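Local coordinates for ribosome biogenesis GTPase A (Thermotoga maritima, PDB 3CNL), which binds GTP, probably hydrolyses it and is thought to be required for a late step of 50S ribosomal subunit assembly, at residues V22-E27 against R98-L103; P34-A39 against A166-V171; R77-H82 against K92-D97; G106-G111 against P152-K157. All blocks are in the same frame, centred on the assembly; numbering follows the deposited sequence.

Contact 1. Residues V22-E27 against R98-L103; sequences VNTVVE and RLARVL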
# COMPACT_ATOMS: atom_id res chain seq x y z
N VAL A 22 -2.86 0.21 22.54
CA VAL A 22 -1.51 0.60 22.09
C VAL A 22 -1.19 2.04 22.35
O VAL A 22 -2.07 2.84 22.60
CB VAL A 22 -1.30 0.29 20.58
CG1 VAL A 22 -1.57 -1.18 20.29
CG2 VAL A 22 -2.17 1.20 19.69
N ASN A 23 0.10 2.36 22.27
CA ASN A 23 0.57 3.73 22.42
C ASN A 23 1.37 4.19 21.20
O ASN A 23 1.76 5.34 21.11
CB ASN A 23 1.38 3.89 23.73
CG ASN A 23 2.65 3.03 23.77
OD1 ASN A 23 3.24 2.70 22.74
ND2 ASN A 23 3.09 2.69 24.98
N THR A 24 1.59 3.26 20.26
CA THR A 24 2.35 3.49 19.04
C THR A 24 1.64 2.82 17.84
O THR A 24 1.06 1.75 17.98
CB THR A 24 3.79 2.92 19.21
OG1 THR A 24 4.39 3.49 20.38
CG2 THR A 24 4.70 3.20 17.98
N VAL A 25 1.72 3.48 16.69
CA VAL A 25 1.11 3.06 15.43
C VAL A 25 2.14 3.14 14.30
O VAL A 25 2.73 4.21 14.07
CB VAL A 25 -0.09 4.02 15.04
CG1 VAL A 25 -0.60 3.72 13.63
CG2 VAL A 25 -1.22 3.88 16.03
N VAL A 26 2.33 2.01 13.61
CA VAL A 26 3.10 1.96 12.36
C VAL A 26 2.09 1.90 11.20
O VAL A 26 1.36 0.91 11.01
CB VAL A 26 4.06 0.75 12.33
CG1 VAL A 26 4.81 0.68 10.98
CG2 VAL A 26 5.06 0.82 13.50
N GLU A 27 2.02 3.01 10.48
CA GLU A 27 1.15 3.13 9.32
C GLU A 27 1.90 2.62 8.09
O GLU A 27 2.86 3.23 7.61
CB GLU A 27 0.70 4.58 9.19
CG GLU A 27 -0.36 4.84 8.15
CD GLU A 27 -0.60 6.34 7.97
OE1 GLU A 27 -1.68 6.71 7.50
OE2 GLU A 27 0.31 7.15 8.28
N ARG A 98 11.27 2.17 24.72
CA ARG A 98 11.18 1.03 25.66
C ARG A 98 9.75 0.69 26.07
O ARG A 98 9.42 -0.48 26.28
CB ARG A 98 12.04 1.27 26.93
CG ARG A 98 11.68 2.52 27.73
CD ARG A 98 12.32 2.59 29.13
NE ARG A 98 11.85 3.80 29.83
CZ ARG A 98 12.26 4.20 31.04
NH1 ARG A 98 11.77 5.31 31.57
NH2 ARG A 98 13.17 3.50 31.71
N LEU A 99 8.91 1.69 26.18
CA LEU A 99 7.53 1.47 26.60
C LEU A 99 6.56 1.18 25.45
O LEU A 99 5.36 1.08 25.69
CB LEU A 99 7.01 2.69 27.39
CG LEU A 99 7.75 3.03 28.66
CD1 LEU A 99 6.87 4.01 29.42
CD2 LEU A 99 8.03 1.74 29.49
N ALA A 100 7.07 1.03 24.22
CA ALA A 100 6.20 0.95 23.04
C ALA A 100 5.32 -0.29 23.07
O ALA A 100 5.76 -1.39 23.43
CB ALA A 100 7.02 0.98 21.73
N ARG A 101 4.06 -0.08 22.72
CA ARG A 101 3.12 -1.15 22.44
C ARG A 101 2.53 -0.76 21.09
O ARG A 101 1.91 0.27 20.96
CB ARG A 101 2.04 -1.22 23.50
CG ARG A 101 2.59 -1.38 24.89
CD ARG A 101 1.57 -0.92 25.92
NE ARG A 101 0.79 -2.06 26.38
CZ ARG A 101 1.26 -3.00 27.20
NH1 ARG A 101 2.52 -2.96 27.67
NH2 ARG A 101 0.46 -3.99 27.56
N VAL A 102 2.77 -1.60 20.09
CA VAL A 102 2.63 -1.16 18.71
C VAL A 102 1.46 -1.85 17.99
O VAL A 102 1.28 -3.06 18.10
CB VAL A 102 3.97 -1.37 17.94
CG1 VAL A 102 3.89 -0.89 16.50
CG2 VAL A 102 5.15 -0.68 18.67
N LEU A 103 0.67 -1.05 17.26
CA LEU A 103 -0.27 -1.58 16.27
C LEU A 103 0.27 -1.28 14.87
O LEU A 103 0.62 -0.14 14.54
CB LEU A 103 -1.67 -0.97 16.43
CG LEU A 103 -2.72 -1.28 15.34
CD1 LEU A 103 -3.23 -2.73 15.38
CD2 LEU A 103 -3.93 -0.33 15.39

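Contact 2. Residues P34-A39 against A166-V171; sequences PFATSA and AKLLLV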
# COMPACT_ATOMS: atom_id res chain seq x y z
N PRO A 34 1.84 7.31 -1.65
CA PRO A 34 1.73 7.63 -0.22
C PRO A 34 0.49 8.37 0.26
O PRO A 34 0.12 8.19 1.42
CB PRO A 34 3.00 8.45 0.08
CG PRO A 34 3.93 8.05 -1.02
CD PRO A 34 3.06 7.91 -2.23
N PHE A 35 -0.13 9.20 -0.59
CA PHE A 35 -1.38 9.83 -0.18
C PHE A 35 -2.53 8.83 -0.31
O PHE A 35 -3.31 8.64 0.63
CB PHE A 35 -1.70 11.10 -0.99
CG PHE A 35 -0.97 12.35 -0.54
CD1 PHE A 35 -0.47 12.48 0.76
CD2 PHE A 35 -0.81 13.42 -1.41
CE1 PHE A 35 0.19 13.63 1.15
CE2 PHE A 35 -0.16 14.59 -1.02
CZ PHE A 35 0.33 14.70 0.25
N ALA A 36 -2.60 8.15 -1.45
CA ALA A 36 -3.68 7.23 -1.69
C ALA A 36 -3.77 6.20 -0.60
O ALA A 36 -4.88 5.88 -0.16
CB ALA A 36 -3.55 6.56 -3.10
N THR A 37 -2.62 5.69 -0.14
CA THR A 37 -2.56 4.61 0.85
C THR A 37 -2.39 5.09 2.32
O THR A 37 -2.05 4.30 3.20
CB THR A 37 -1.45 3.56 0.53
OG1 THR A 37 -0.17 4.20 0.48
CG2 THR A 37 -1.75 2.85 -0.82
N SER A 38 -2.67 6.37 2.55
CA SER A 38 -2.62 6.93 3.89
C SER A 38 -3.84 6.44 4.65
O SER A 38 -4.87 6.16 4.03
CB SER A 38 -2.66 8.45 3.81
OG SER A 38 -3.98 8.89 3.55
N ALA A 39 -3.74 6.36 5.97
CA ALA A 39 -4.87 5.86 6.76
C ALA A 39 -5.82 6.99 7.15
O ALA A 39 -6.14 7.16 8.33
CB ALA A 39 -4.37 5.11 8.00
N ALA A 166 -8.46 4.82 -8.64
CA ALA A 166 -7.50 4.42 -9.65
C ALA A 166 -6.15 4.08 -9.00
O ALA A 166 -5.56 3.05 -9.30
CB ALA A 166 -7.33 5.53 -10.67
N LYS A 167 -5.70 4.92 -8.07
CA LYS A 167 -4.42 4.73 -7.36
C LYS A 167 -4.42 3.51 -6.43
O LYS A 167 -3.45 2.73 -6.38
CB LYS A 167 -4.04 6.02 -6.63
CG LYS A 167 -3.44 7.07 -7.56
CD LYS A 167 -3.56 8.46 -7.00
CE LYS A 167 -2.78 9.43 -7.90
NZ LYS A 167 -3.03 10.85 -7.50
N LEU A 168 -5.52 3.34 -5.70
CA LEU A 168 -5.72 2.13 -4.90
C LEU A 168 -5.80 0.86 -5.75
O LEU A 168 -5.37 -0.21 -5.31
CB LEU A 168 -6.94 2.24 -3.99
CG LEU A 168 -6.90 3.29 -2.87
CD1 LEU A 168 -8.26 3.38 -2.21
CD2 LEU A 168 -5.82 2.88 -1.84
N LEU A 169 -6.37 0.96 -6.94
CA LEU A 169 -6.30 -0.16 -7.89
C LEU A 169 -4.87 -0.51 -8.28
O LEU A 169 -4.48 -1.69 -8.35
CB LEU A 169 -7.12 0.17 -9.16
CG LEU A 169 -7.10 -0.82 -10.32
CD1 LEU A 169 -7.75 -2.12 -9.88
CD2 LEU A 169 -7.88 -0.23 -11.50
N LEU A 170 -4.09 0.52 -8.59
CA LEU A 170 -2.70 0.34 -9.06
C LEU A 170 -1.78 -0.31 -8.00
O LEU A 170 -0.83 -1.00 -8.34
CB LEU A 170 -2.13 1.71 -9.51
CG LEU A 170 -2.59 2.28 -10.85
CD1 LEU A 170 -2.30 3.78 -11.02
CD2 LEU A 170 -2.00 1.51 -12.01
N VAL A 171 -2.05 -0.07 -6.71
CA VAL A 171 -1.27 -0.71 -5.64
C VAL A 171 -1.91 -2.03 -5.14
O VAL A 171 -1.43 -2.65 -4.19
CB VAL A 171 -0.97 0.27 -4.47
CG1 VAL A 171 -0.09 1.43 -4.96
CG2 VAL A 171 -2.25 0.79 -3.85

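Contact 3. Residues R77-H82 against K92-D97; sequences RVITTH and KKLSFD. With GNP (phosphoaminophosphonic acid-guanylate ester), chain B.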
# COMPACT_ATOMS: atom_id res chain seq x y z
N ARG A 77 7.32 11.55 11.43
CA ARG A 77 8.23 10.42 11.59
C ARG A 77 7.98 9.46 10.41
O ARG A 77 6.90 8.90 10.27
CB ARG A 77 8.00 9.76 12.95
CG ARG A 77 8.93 8.60 13.28
CD ARG A 77 8.96 8.34 14.79
NE ARG A 77 9.66 7.08 15.13
CZ ARG A 77 9.64 6.53 16.34
NH1 ARG A 77 8.95 7.11 17.32
NH2 ARG A 77 10.29 5.39 16.58
N VAL A 78 8.99 9.31 9.56
CA VAL A 78 8.85 8.56 8.32
C VAL A 78 10.08 7.71 8.07
O VAL A 78 11.21 8.20 8.22
CB VAL A 78 8.56 9.49 7.10
CG1 VAL A 78 9.68 10.54 6.86
CG2 VAL A 78 8.29 8.69 5.82
N ILE A 79 9.84 6.46 7.70
CA ILE A 79 10.90 5.55 7.28
C ILE A 79 10.51 4.91 5.96
O ILE A 79 9.35 4.99 5.56
CB ILE A 79 11.16 4.44 8.32
CG1 ILE A 79 9.97 3.48 8.43
CG2 ILE A 79 11.56 5.07 9.69
CD1 ILE A 79 10.26 2.19 9.16
N THR A 80 11.46 4.28 5.28
CA THR A 80 11.15 3.55 4.06
C THR A 80 11.73 2.17 4.23
O THR A 80 12.72 2.01 4.93
CB THR A 80 11.83 4.19 2.84
OG1 THR A 80 13.23 4.22 3.07
CG2 THR A 80 11.31 5.63 2.60
N THR A 81 11.09 1.16 3.63
CA THR A 81 11.58 -0.20 3.74
C THR A 81 11.01 -1.05 2.63
O THR A 81 10.28 -0.56 1.78
CB THR A 81 11.25 -0.84 5.11
OG1 THR A 81 12.00 -2.05 5.27
CG2 THR A 81 9.75 -1.15 5.22
N HIS A 82 11.39 -2.33 2.61
CA HIS A 82 10.86 -3.30 1.67
C HIS A 82 11.06 -4.70 2.22
O HIS A 82 11.81 -4.90 3.17
CB HIS A 82 11.47 -3.12 0.26
CG HIS A 82 12.90 -3.57 0.14
ND1 HIS A 82 13.97 -2.73 0.36
CD2 HIS A 82 13.43 -4.76 -0.23
CE1 HIS A 82 15.10 -3.39 0.16
NE2 HIS A 82 14.79 -4.63 -0.19
N LYS A 92 16.08 -1.02 13.51
CA LYS A 92 16.93 0.15 13.73
C LYS A 92 16.28 1.40 13.20
O LYS A 92 16.31 2.47 13.85
CB LYS A 92 18.30 -0.07 13.07
CG LYS A 92 19.43 0.64 13.78
CD LYS A 92 19.68 2.02 13.19
CE LYS A 92 21.04 2.07 12.49
NZ LYS A 92 22.17 2.04 13.48
N LYS A 93 15.68 1.29 12.00
CA LYS A 93 14.89 2.39 11.42
C LYS A 93 13.70 2.74 12.29
O LYS A 93 13.40 3.92 12.51
CB LYS A 93 14.41 2.04 10.01
CG LYS A 93 15.48 2.09 8.96
CD LYS A 93 14.93 1.77 7.57
CE LYS A 93 16.03 1.86 6.50
NZ LYS A 93 15.50 1.61 5.12
N LEU A 94 12.99 1.73 12.79
CA LEU A 94 11.80 1.97 13.62
C LEU A 94 12.18 2.60 14.96
O LEU A 94 11.48 3.50 15.45
CB LEU A 94 10.99 0.69 13.83
CG LEU A 94 10.21 0.12 12.65
CD1 LEU A 94 9.86 -1.37 12.89
CD2 LEU A 94 8.95 0.99 12.38
N SER A 95 13.28 2.12 15.54
CA SER A 95 13.80 2.55 16.85
C SER A 95 12.70 2.85 17.88
O SER A 95 12.50 3.99 18.28
CB SER A 95 14.82 3.69 16.72
OG SER A 95 16.11 3.14 16.44
N PHE A 96 11.99 1.79 18.26
CA PHE A 96 10.89 1.88 19.21
C PHE A 96 11.37 2.22 20.61
O PHE A 96 12.40 1.70 21.06
CB PHE A 96 10.16 0.54 19.29
CG PHE A 96 9.35 0.19 18.06
CD1 PHE A 96 8.36 1.05 17.59
CD2 PHE A 96 9.52 -1.04 17.44
CE1 PHE A 96 7.59 0.72 16.46
CE2 PHE A 96 8.76 -1.39 16.33
CZ PHE A 96 7.79 -0.51 15.84
N ASP A 97 10.60 3.06 21.29
CA ASP A 97 10.82 3.42 22.69
C ASP A 97 10.63 2.19 23.55
O ASP A 97 9.91 1.28 23.15
CB ASP A 97 9.82 4.50 23.09
CG ASP A 97 9.94 4.88 24.54
OD1 ASP A 97 10.93 5.54 24.89
OD2 ASP A 97 9.05 4.51 25.33
PG GNP B . -3.99 -7.36 3.53
O1G GNP B . -4.27 -6.48 4.72
O2G GNP B . -4.75 -6.92 2.29
O3G GNP B . -4.22 -8.81 3.94
N3B GNP B . -2.49 -7.45 3.02
PB GNP B . -1.17 -7.03 3.76
O1B GNP B . -1.17 -5.56 4.01
O2B GNP B . -1.02 -7.90 4.97
O3A GNP B . -0.04 -7.35 2.76
PA GNP B . 0.81 -8.64 2.59
O1A GNP B . 1.96 -8.64 3.52
O2A GNP B . -0.01 -9.86 2.56
O5' GNP B . 1.45 -8.44 1.18
C5' GNP B . 0.65 -8.23 0.00
C4' GNP B . 1.51 -8.56 -1.21
O4' GNP B . 2.64 -7.64 -1.34
C3' GNP B . 2.15 -9.94 -1.23
O3' GNP B . 2.17 -10.40 -2.57
C2' GNP B . 3.57 -9.65 -0.75
O2' GNP B . 4.45 -10.65 -1.20
C1' GNP B . 3.87 -8.32 -1.42
N9 GNP B . 4.83 -7.48 -0.72
C8 GNP B . 4.82 -7.18 0.63
N7 GNP B . 5.79 -6.36 0.98
C5 GNP B . 6.48 -6.13 -0.23
C6 GNP B . 7.62 -5.33 -0.51
O6 GNP B . 8.30 -4.64 0.28
N1 GNP B . 7.98 -5.37 -1.87
C2 GNP B . 7.31 -6.09 -2.85
N2 GNP B . 7.78 -6.02 -4.11
N3 GNP B . 6.24 -6.83 -2.60
C4 GNP B . 5.89 -6.81 -1.28
O HOH W 1 11.46 6.01 13.62

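Contact 4. Residues G106-G111 against P152-K157; sequences GVPNTG and PGILYK. With GNP (phosphoaminophosphonic acid-guanylate ester), chain B.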
# COMPACT_ATOMS: atom_id res chain seq x y z
N GLY A 106 -3.00 -0.25 8.20
CA GLY A 106 -2.93 0.24 6.81
C GLY A 106 -4.09 -0.25 5.95
O GLY A 106 -4.89 -1.10 6.38
N VAL A 107 -4.18 0.27 4.73
CA VAL A 107 -5.24 -0.20 3.82
C VAL A 107 -4.81 -1.57 3.33
O VAL A 107 -3.67 -1.94 3.55
CB VAL A 107 -5.48 0.77 2.66
CG1 VAL A 107 -5.88 2.16 3.20
CG2 VAL A 107 -4.22 0.83 1.73
N PRO A 108 -5.71 -2.33 2.67
CA PRO A 108 -5.33 -3.64 2.18
C PRO A 108 -4.11 -3.65 1.27
O PRO A 108 -3.89 -2.69 0.51
CB PRO A 108 -6.58 -4.08 1.39
CG PRO A 108 -7.71 -3.33 2.02
CD PRO A 108 -7.12 -2.00 2.38
N ASN A 109 -3.30 -4.70 1.39
CA ASN A 109 -2.25 -5.09 0.44
C ASN A 109 -0.90 -4.40 0.57
O ASN A 109 0.03 -4.72 -0.17
CB ASN A 109 -2.74 -4.96 -1.03
CG ASN A 109 -1.95 -5.82 -1.97
OD1 ASN A 109 -1.81 -7.00 -1.73
ND2 ASN A 109 -1.39 -5.22 -3.05
N THR A 110 -0.78 -3.48 1.53
CA THR A 110 0.44 -2.62 1.62
C THR A 110 1.65 -3.31 2.23
O THR A 110 2.73 -2.74 2.24
CB THR A 110 0.19 -1.37 2.43
OG1 THR A 110 -0.24 -1.75 3.75
CG2 THR A 110 -0.87 -0.49 1.76
N GLY A 111 1.46 -4.52 2.76
CA GLY A 111 2.59 -5.33 3.26
C GLY A 111 2.62 -5.61 4.76
O GLY A 111 3.67 -5.94 5.31
N PRO A 152 -2.55 -7.13 12.15
CA PRO A 152 -2.67 -5.74 11.75
C PRO A 152 -4.11 -5.26 11.76
O PRO A 152 -5.04 -6.07 11.66
CB PRO A 152 -2.12 -5.74 10.32
CG PRO A 152 -2.43 -7.08 9.81
CD PRO A 152 -2.38 -8.02 10.99
N GLY A 153 -4.30 -3.96 11.90
CA GLY A 153 -5.60 -3.36 11.66
C GLY A 153 -5.69 -3.05 10.17
O GLY A 153 -4.74 -2.53 9.57
N ILE A 154 -6.82 -3.37 9.56
CA ILE A 154 -6.99 -3.13 8.13
C ILE A 154 -7.96 -1.97 7.96
O ILE A 154 -9.08 -2.01 8.47
CB ILE A 154 -7.49 -4.39 7.40
CG1 ILE A 154 -6.52 -5.55 7.64
CG2 ILE A 154 -7.69 -4.12 5.90
CD1 ILE A 154 -7.07 -6.93 7.27
N LEU A 155 -7.52 -0.93 7.26
CA LEU A 155 -8.34 0.26 7.04
C LEU A 155 -9.02 0.26 5.67
O LEU A 155 -8.36 0.23 4.63
CB LEU A 155 -7.48 1.51 7.21
CG LEU A 155 -8.13 2.89 7.40
CD1 LEU A 155 -8.22 3.68 6.11
CD2 LEU A 155 -9.49 2.83 8.13
N TYR A 156 -10.35 0.29 5.68
CA TYR A 156 -11.14 0.47 4.47
C TYR A 156 -11.66 1.89 4.46
O TYR A 156 -12.42 2.29 5.33
CB TYR A 156 -12.30 -0.53 4.44
CG TYR A 156 -11.87 -1.95 4.68
CD1 TYR A 156 -11.45 -2.77 3.63
CD2 TYR A 156 -11.86 -2.48 5.97
CE1 TYR A 156 -11.05 -4.08 3.86
CE2 TYR A 156 -11.46 -3.79 6.21
CZ TYR A 156 -11.05 -4.58 5.15
OH TYR A 156 -10.65 -5.88 5.41
N LYS A 157 -11.23 2.68 3.48
CA LYS A 157 -11.58 4.09 3.49
C LYS A 157 -12.56 4.51 2.38
O LYS A 157 -12.80 3.75 1.45
CB LYS A 157 -10.33 4.98 3.53
CG LYS A 157 -9.53 5.09 2.27
CD LYS A 157 -8.16 5.65 2.64
CE LYS A 157 -7.59 6.45 1.52
NZ LYS A 157 -6.26 7.01 1.87
PG GNP B . -3.99 -7.36 3.53
O1G GNP B . -4.27 -6.48 4.72
O2G GNP B . -4.75 -6.92 2.29
O3G GNP B . -4.22 -8.81 3.94
N3B GNP B . -2.49 -7.45 3.02
PB GNP B . -1.17 -7.03 3.76
O1B GNP B . -1.17 -5.56 4.01
O2B GNP B . -1.02 -7.90 4.97
O3A GNP B . -0.04 -7.35 2.76
PA GNP B . 0.81 -8.64 2.59
O1A GNP B . 1.96 -8.64 3.52
O2A GNP B . -0.01 -9.86 2.56
O5' GNP B . 1.45 -8.44 1.18
C5' GNP B . 0.65 -8.23 0.00
C4' GNP B . 1.51 -8.56 -1.21
O4' GNP B . 2.64 -7.64 -1.34
C3' GNP B . 2.15 -9.94 -1.23
O3' GNP B . 2.17 -10.40 -2.57
C2' GNP B . 3.57 -9.65 -0.75
O2' GNP B . 4.45 -10.65 -1.20
C1' GNP B . 3.87 -8.32 -1.42
N9 GNP B . 4.83 -7.48 -0.72
C8 GNP B . 4.82 -7.18 0.63
N7 GNP B . 5.79 -6.36 0.98
C5 GNP B . 6.48 -6.13 -0.23
C6 GNP B . 7.62 -5.33 -0.51
O6 GNP B . 8.30 -4.64 0.28
N1 GNP B . 7.98 -5.37 -1.87
C2 GNP B . 7.31 -6.09 -2.85
N2 GNP B . 7.78 -6.02 -4.11
N3 GNP B . 6.24 -6.83 -2.60
C4 GNP B . 5.89 -6.81 -1.28

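Contact 1. Residues V22-E27 against R98-L103
Val-25 pairs with Leu-103, and Thr-24 with Val-102, where strands 24-27 and 101-103 run parallel, their axes 4.6 Å apart at the closest and inclined by 32°. They are neighbours in the central parallel part of the GTPase sheet, here in circularly permuted order, so the strand leading to the phosphate-binding loop comes later in the chain than its partner. Leu-103 is gripped at both ends: its N donates to Thr-24 O (2.9 Å) and its O accepts from Val-26 N. At the mouth of the pair, Arg-101 O accepts from both Asn-23 N and Thr-24 N. The Asn-23 amide then extends the pairing ahead of the strands. With CG lodged between the backbone N and carbonyl carbon (chi1 63°), OD1 takes Arg-101 N (2.9 Å) in a nearly straight bond, while ND2 donates a hydrogen bond, in the amide plane, to Leu-99 O (2.9 Å). Replacing this amide by an alanine methyl would probably leave Arg-101 N and Leu-99 O without these mates and let the chain before strand 101-103 move more freely. On one face Val-26 CG2 meets Val-102 CG1 (3.6 Å), both touching Phe-96; on the other, both methyls of Val-22 rest on Leu-103 CB. The Thr-24 hydroxyl OG1 donates to Asn-23 OD1 (2.7 Å), arriving on the face of the amide opposite to that used by Arg-101 N.

Contact 2. Residues P34-A39 against A166-V171
Ala-36 CB lies against Lys-167 CB at 3.6 Å, the two short stems meeting where a loop of the GTPase domain approaches helix 162-170. Beside them, Leu-168 sends CD2 to the carbonyl of Ala-36, 3.6 Å from its O. Thr-37 completes this apolar first shell: its methyl CG2 meets Val-171 CG2 (3.7 Å) and more distantly Leu-168 CD2, the Thr-37 and Leu-168 side chains passing in opposite directions. The rotation of Thr-37 explains the division of labour, for OG1 sits between the backbone N and carbonyl carbon (chi1 59°), bonded to Ala-33 O and Asp-30 N, and CG2 is left to face the helix. The loop is shaped by a type I turn from Phe-35 to Ser-38, in which Phe-35 O accepts from both Ser-38 N and Ser-38 OG (3.0 Å), the hydroxyl lying in the carbonyl plane. Lys-167 leads its extended chain off to a salt bridge with Asp-163. Outward from this seam, Leu-169 and Leu-170 face helices 182-196 and 224-236, while Thr-37 and Val-171 reach Arg-29 and Asp-30 of strand 24-30, so the contact joins the helical C-terminal part to the GTPase sheet.

Contact 3. Residues R77-H82 against K92-D97
The beta-alpha-beta crossover that starts at edge strand 78-80 and returns through helix 87-94 brings Arg-77 and Ile-79 against the last helical turn. Arg-77 extends fully from CG to NE, with CG trans to the backbone N (chi1 -177°), and places NH2, at the edge of its guanidinium, on Leu-94 O; the bond is modelled at 2.5 Å, a length to be taken with caution. NE donates a hydrogen bond to a water (2.6 Å) that donates to Lys-93 O, so the cation sits by the carbonyl end of the helix, where its charge would probably interact favourably with the helix dipole. NH1 forms a salt bridge with Glu-48. A leucine in place of Arg-77 would probably leave Leu-94 O without this donor and Glu-48 without its charged mate. Two residues on, Ile-79 lays CG2 by Lys-93 O and CD1 against Leu-94 CD2 (3.7 Å). The following loop, residues 81-83, probably corresponds to the G5 element of GTPases, and His-82 CA lies 3.2 Å from the guanine O6 of the bound GTP analogue. From the helix, Lys-93, straight beyond CG, reaches across to give NZ to Thr-80 O (2.8 Å), just before this loop, while pairing with Glu-85. Just past the helix, Ser-95 takes a positive phi and its OG donates to Lys-92 O (2.7 Å), and Phe-96 turns one ring face to Leu-94 CB.

Contact 4. Residues G106-G111 against P152-K157
Gly-106 and Ile-154 form a parallel bridge where the P-loop, the Walker A segment of the GTPase, leaves its strand beside Gly-153, which by sequence is the glycine of the DxxG (G3) element. Two backbone hydrogen bonds hold it: Gly-106 N to Gly-153 O (3.2 Å) and Leu-155 N to Gly-106 O (2.8 Å), the second almost straight at its hydrogen. CA-H...O contacts reinforce them, Ile-154 CA on Gly-106 O and Val-107 CA on Leu-155 O (3.3 Å). The apolar contacts follow the same path. Pro-108 is the hub, its CG touching Ile-154 CG2 and, obliquely to the ring, Tyr-156 CE1 (3.9 Å), while Val-107 CG1, trans to its carbonyl carbon (chi1 -59°), meets Leu-155 CD1. A CB on Gly-106 would be crowded by Thr-110 OG1, and one on Gly-111 would be jammed against the preceding carbonyl O and also crowded by the guanine N7. The type II turn from Val-107 to Thr-110 wraps the loop round the phosphates. Within the turn, Asn-109 ND2 bonds Val-171 O; from the other segment, Lys-157 NZ spans to Ala-36 O and Ser-38 O. In the nucleotide contacts, Asn-109 N makes a weak bond to the gamma-phosphate O2G (2.8 Å), Ile-154 CG1 lies beside O1G, and Gly-111 N, at the N-cap of helix 112-120, donates to the beta-phosphate O1B at 3.1 Å.

In the fold
From the N terminus, strand 24-30 opens contact 1 and the loop behind it opens contact 2, so the two cross: 22-27 is closed by 98-103, while 34-39 waits until 166-171. Contact 3 closes a short loop, 77-82 to 92-97, nested inside both, and passes directly into the second strand of contact 1. Contact 4 follows contact 1 in series, on the next strand pair of the same sheet, and is nested within contact 2, to which Lys-157 ties it. Contact 4 binds the phosphates, while the end of segment 77-82 comes close to the base, and contact 2 fastens the C-terminal helices to the sheet.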